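PDB 2INC: toluene, o-xylene monooxygenase oxygenase subunit from Pseudomonas stutzeri, which probably serves as the non-catalytic, beta-type chain of the multicomponent diiron oxygenase that hydroxylates toluene and o-xylene. Local coordinates for residues F125-H136 with A148-L159. Numbering follows the deposited sequence.
Sequences FHALQMGSVYIH and ATYETADHLRWL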
loop_
_atom_site.group_PDB
_atom_site.type_symbol
_atom_site.label_atom_id
_atom_site.label_comp_id
_atom_site.label_asym_id
_atom_site.label_seq_id
_atom_site.Cartn_x
_atom_site.Cartn_y
_atom_site.Cartn_z
ATOM N N PHE B 125 8.271 5.679 -34.207
ATOM C CA PHE B 125 7.903 5.921 -32.799
ATOM C C PHE B 125 9.143 5.956 -31.929
ATOM O O PHE B 125 9.202 6.768 -30.998
ATOM C CB PHE B 125 6.899 4.852 -32.251
ATOM C CG PHE B 125 5.535 4.884 -32.908
ATOM C CD1 PHE B 125 4.723 3.726 -32.895
ATOM C CD2 PHE B 125 5.038 6.024 -33.510
ATOM C CE1 PHE B 125 3.464 3.697 -33.473
ATOM C CE2 PHE B 125 3.771 6.021 -34.118
ATOM C CZ PHE B 125 2.972 4.857 -34.094
ATOM N N HIS B 126 10.147 5.110 -32.229
ATOM C CA HIS B 126 11.394 5.207 -31.491
ATOM C C HIS B 126 12.128 6.531 -31.777
ATOM O O HIS B 126 12.651 7.136 -30.857
ATOM C CB HIS B 126 12.333 4.033 -31.764
ATOM C CG HIS B 126 13.544 4.049 -30.873
ATOM N ND1 HIS B 126 13.465 3.861 -29.511
ATOM C CD2 HIS B 126 14.838 4.329 -31.140
ATOM C CE1 HIS B 126 14.672 3.979 -28.979
ATOM N NE2 HIS B 126 15.529 4.244 -29.952
ATOM N N ALA B 127 12.071 7.025 -33.010
ATOM C CA ALA B 127 12.658 8.334 -33.344
ATOM C C ALA B 127 11.934 9.438 -32.566
ATOM O O ALA B 127 12.569 10.370 -32.110
ATOM C CB ALA B 127 12.553 8.595 -34.856
ATOM N N LEU B 128 10.635 9.295 -32.337
ATOM C CA LEU B 128 9.933 10.277 -31.505
ATOM C C LEU B 128 10.363 10.185 -30.042
ATOM O O LEU B 128 10.437 11.223 -29.330
ATOM C CB LEU B 128 8.416 10.087 -31.614
ATOM C CG LEU B 128 7.746 10.417 -32.949
ATOM C CD1 LEU B 128 6.247 10.108 -32.793
ATOM C CD2 LEU B 128 7.979 11.866 -33.307
ATOM N N GLN B 129 10.547 8.959 -29.557
ATOM C CA GLN B 129 11.061 8.680 -28.215
ATOM C C GLN B 129 12.380 9.397 -28.036
ATOM O O GLN B 129 12.611 10.046 -27.050
ATOM C CB GLN B 129 11.265 7.171 -28.092
ATOM C CG GLN B 129 11.772 6.680 -26.713
ATOM C CD GLN B 129 11.907 5.195 -26.715
ATOM O OE1 GLN B 129 11.317 4.531 -27.574
ATOM N NE2 GLN B 129 12.725 4.647 -25.783
ATOM N N MET B 130 13.274 9.268 -29.004
ATOM C CA MET B 130 14.533 9.988 -28.964
ATOM C C MET B 130 14.368 11.507 -29.004
ATOM O O MET B 130 15.063 12.254 -28.287
ATOM C CB MET B 130 15.378 9.571 -30.165
ATOM C CG MET B 130 15.837 8.129 -30.048
ATOM S SD MET B 130 16.544 7.646 -31.661
ATOM C CE MET B 130 18.068 8.611 -31.720
ATOM N N GLY B 131 13.460 11.967 -29.857
ATOM C CA GLY B 131 13.122 13.411 -29.969
ATOM C C GLY B 131 12.683 14.005 -28.672
ATOM O O GLY B 131 13.227 15.022 -28.212
ATOM N N SER B 132 11.701 13.380 -28.040
ATOM C CA SER B 132 11.194 13.915 -26.790
ATOM C C SER B 132 12.148 13.761 -25.599
ATOM O O SER B 132 12.126 14.592 -24.664
ATOM C CB SER B 132 9.785 13.338 -26.459
ATOM O OG SER B 132 9.898 11.926 -26.295
ATOM N N VAL B 133 13.043 12.763 -25.638
ATOM C CA VAL B 133 13.962 12.594 -24.525
ATOM C C VAL B 133 15.135 13.583 -24.705
ATOM O O VAL B 133 15.822 13.924 -23.739
ATOM C CB VAL B 133 14.464 11.106 -24.382
ATOM C CG1 VAL B 133 15.589 10.843 -25.262
ATOM C CG2 VAL B 133 14.737 10.736 -22.895
ATOM N N TYR B 134 15.351 14.043 -25.936
ATOM C CA TYR B 134 16.266 15.188 -26.100
ATOM C C TYR B 134 15.660 16.462 -25.526
ATOM O O TYR B 134 16.341 17.172 -24.750
ATOM C CB TYR B 134 16.812 15.351 -27.520
ATOM C CG TYR B 134 17.704 16.563 -27.556
ATOM C CD1 TYR B 134 17.237 17.784 -28.107
ATOM C CD2 TYR B 134 18.937 16.548 -26.927
ATOM C CE1 TYR B 134 18.053 18.924 -28.090
ATOM C CE2 TYR B 134 19.769 17.725 -26.899
ATOM C CZ TYR B 134 19.291 18.873 -27.484
ATOM O OH TYR B 134 20.104 20.012 -27.435
ATOM N N ILE B 135 14.385 16.721 -25.778
ATOM C CA ILE B 135 13.732 17.918 -25.136
ATOM C C ILE B 135 13.895 17.875 -23.612
ATOM O O ILE B 135 14.237 18.888 -22.969
ATOM C CB ILE B 135 12.260 18.044 -25.573
ATOM C CG1 ILE B 135 12.259 18.265 -27.094
ATOM C CG2 ILE B 135 11.457 19.169 -24.786
ATOM C CD1 ILE B 135 10.905 18.136 -27.877
ATOM N N HIS B 136 13.635 16.709 -23.030
ATOM C CA HIS B 136 13.829 16.494 -21.594
ATOM C C HIS B 136 15.098 17.147 -21.101
ATOM O O HIS B 136 15.070 17.901 -20.134
ATOM C CB HIS B 136 13.860 14.978 -21.309
ATOM C CG HIS B 136 14.304 14.627 -19.927
ATOM N ND1 HIS B 136 13.502 13.941 -19.047
ATOM C CD2 HIS B 136 15.453 14.892 -19.263
ATOM C CE1 HIS B 136 14.158 13.761 -17.910
ATOM N NE2 HIS B 136 15.340 14.338 -18.015
ATOM N N ALA B 148 8.056 16.312 -20.942
ATOM C CA ALA B 148 8.871 15.561 -21.939
ATOM C C ALA B 148 9.247 14.127 -21.472
ATOM O O ALA B 148 9.303 13.165 -22.302
ATOM C CB ALA B 148 10.178 16.407 -22.338
ATOM N N THR B 149 9.510 13.980 -20.163
ATOM C CA THR B 149 9.735 12.676 -19.520
ATOM C C THR B 149 8.547 11.759 -19.766
ATOM O O THR B 149 8.717 10.690 -20.276
ATOM C CB THR B 149 9.970 12.804 -17.959
ATOM O OG1 THR B 149 11.094 13.711 -17.711
ATOM C CG2 THR B 149 10.318 11.363 -17.348
ATOM N N TYR B 150 7.340 12.200 -19.419
ATOM C CA TYR B 150 6.158 11.314 -19.535
ATOM C C TYR B 150 5.793 11.100 -21.015
ATOM O O TYR B 150 5.335 10.039 -21.399
ATOM C CB TYR B 150 4.975 11.851 -18.693
ATOM C CG TYR B 150 5.413 12.051 -17.241
ATOM C CD1 TYR B 150 5.127 13.246 -16.573
ATOM C CD2 TYR B 150 6.181 11.083 -16.583
ATOM C CE1 TYR B 150 5.555 13.447 -15.255
ATOM C CE2 TYR B 150 6.665 11.305 -15.233
ATOM C CZ TYR B 150 6.310 12.502 -14.591
ATOM O OH TYR B 150 6.768 12.767 -13.276
ATOM N N GLU B 151 6.120 12.065 -21.862
ATOM C CA GLU B 151 5.841 11.921 -23.288
ATOM C C GLU B 151 6.815 10.893 -23.869
ATOM O O GLU B 151 6.476 10.094 -24.729
ATOM C CB GLU B 151 5.984 13.297 -23.954
ATOM C CG GLU B 151 6.026 13.253 -25.515
ATOM C CD GLU B 151 6.167 14.656 -26.131
ATOM O OE1 GLU B 151 5.576 15.600 -25.579
ATOM O OE2 GLU B 151 6.822 14.767 -27.190
ATOM N N THR B 152 8.038 10.926 -23.405
ATOM C CA THR B 152 9.038 9.928 -23.870
ATOM C C THR B 152 8.551 8.514 -23.534
ATOM O O THR B 152 8.666 7.581 -24.364
ATOM C CB THR B 152 10.420 10.201 -23.255
ATOM O OG1 THR B 152 10.825 11.518 -23.683
ATOM C CG2 THR B 152 11.438 9.229 -23.792
ATOM N N ALA B 153 8.088 8.352 -22.288
ATOM C CA ALA B 153 7.550 7.066 -21.831
ATOM C C ALA B 153 6.397 6.656 -22.730
ATOM O O ALA B 153 6.264 5.482 -23.074
ATOM C CB ALA B 153 7.126 7.167 -20.382
ATOM N N ASP B 154 5.496 7.592 -23.050
ATOM C CA ASP B 154 4.416 7.275 -24.018
ATOM C C ASP B 154 4.927 6.850 -25.376
ATOM O O ASP B 154 4.357 5.944 -25.986
ATOM C CB ASP B 154 3.501 8.473 -24.217
ATOM C CG ASP B 154 2.747 8.845 -22.951
ATOM O OD1 ASP B 154 2.280 10.015 -22.882
ATOM O OD2 ASP B 154 2.612 8.007 -22.008
ATOM N N HIS B 155 5.962 7.495 -25.910
ATOM C CA HIS B 155 6.410 7.089 -27.231
ATOM C C HIS B 155 7.013 5.692 -27.122
ATOM O O HIS B 155 6.887 4.900 -28.052
ATOM C CB HIS B 155 7.519 8.033 -27.781
ATOM C CG HIS B 155 7.062 9.454 -28.092
ATOM N ND1 HIS B 155 5.843 9.776 -28.658
ATOM C CD2 HIS B 155 7.699 10.627 -27.916
ATOM C CE1 HIS B 155 5.750 11.081 -28.813
ATOM N NE2 HIS B 155 6.868 11.623 -28.382
ATOM N N LEU B 156 7.628 5.381 -25.989
ATOM C CA LEU B 156 8.142 3.995 -25.777
ATOM C C LEU B 156 6.984 2.975 -25.703
ATOM O O LEU B 156 7.057 1.859 -26.223
ATOM C CB LEU B 156 8.956 3.934 -24.486
ATOM C CG LEU B 156 9.477 2.525 -24.032
ATOM C CD1 LEU B 156 10.157 1.809 -25.214
ATOM C CD2 LEU B 156 10.388 2.532 -22.800
ATOM N N ARG B 157 5.895 3.412 -25.093
ATOM C CA ARG B 157 4.686 2.599 -25.011
ATOM C C ARG B 157 4.202 2.306 -26.434
ATOM O O ARG B 157 3.855 1.160 -26.745
ATOM C CB ARG B 157 3.634 3.421 -24.276
ATOM C CG ARG B 157 2.338 2.647 -24.044
ATOM C CD ARG B 157 1.258 3.583 -23.679
ATOM N NE ARG B 157 -0.005 2.833 -23.459
ATOM C CZ ARG B 157 -1.238 3.305 -23.676
ATOM N NH1 ARG B 157 -2.294 2.506 -23.461
ATOM N NH2 ARG B 157 -1.454 4.541 -24.097
ATOM N N TRP B 158 4.197 3.311 -27.324
ATOM C CA TRP B 158 3.682 3.052 -28.680
ATOM C C TRP B 158 4.603 2.096 -29.435
ATOM O O TRP B 158 4.152 1.148 -30.121
ATOM C CB TRP B 158 3.536 4.342 -29.490
ATOM C CG TRP B 158 2.719 5.382 -28.948
ATOM C CD1 TRP B 158 1.885 5.318 -27.864
ATOM C CD2 TRP B 158 2.583 6.703 -29.485
ATOM N NE1 TRP B 158 1.251 6.544 -27.688
ATOM C CE2 TRP B 158 1.699 7.409 -28.650
ATOM C CE3 TRP B 158 3.192 7.396 -30.566
ATOM C CZ2 TRP B 158 1.356 8.730 -28.878
ATOM C CZ3 TRP B 158 2.857 8.729 -30.781
ATOM C CH2 TRP B 158 1.940 9.384 -29.937
ATOM N N LEU B 159 5.912 2.326 -29.331
ATOM C CA LEU B 159 6.878 1.392 -29.898
ATOM C C LEU B 159 6.596 -0.026 -29.382
ATOM O O LEU B 159 6.615 -0.982 -30.170
ATOM C CB LEU B 159 8.324 1.800 -29.567
ATOM C CG LEU B 159 9.501 0.812 -29.628
ATOM C CD1 LEU B 159 9.737 0.389 -31.056
ATOM C CD2 LEU B 159 10.728 1.515 -29.101
#
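Ser132 and Thr152 bring their hydroxyls together, OG to OG1 at 2.8 Å, midway along antiparallel helical segments 125-136 and 148-159, whose axes approach to 8.1 Å. Thr152 OG1 spends its proton on Ala148 O, 2.6 Å away, reaching that carbonyl from the face opposite Thr152 N; Ser132 OG lies within reach of both Thr152 OG1 and Leu128 O of its own helix, so these short hydroxyl side chains suit the close backbones. Ser132 is a knob among Ala148, Glu151, Thr152 and His155, and Ala148, with only a methyl, fits against Ser132 O and His136 N. Leu128 CB packs over one face of the His155 imidazole in a CH-pi contact, 3.7 Å from the ring centroid and 5° off the normal, while the CD2 edge of the His155 ring faces Ser132 OG. Gln129, its chain fully extended after a trans first torsion, reaches among Thr152, His155, Leu156 and Leu159 as a second knob, its NE2 continuing to polar side chains of a different protein's chain. At one end the edge of Trp158 meets the face of Phe125 in a T-shaped pair, planes at 73°; at the other, a weak, bent hydrogen bond (120°) runs from His136 ND1 to Thr149 OG1, also bonded to Thr145 O. Such knobs-into-holes join consecutive helices of the ferritin-like hydroxylase fold.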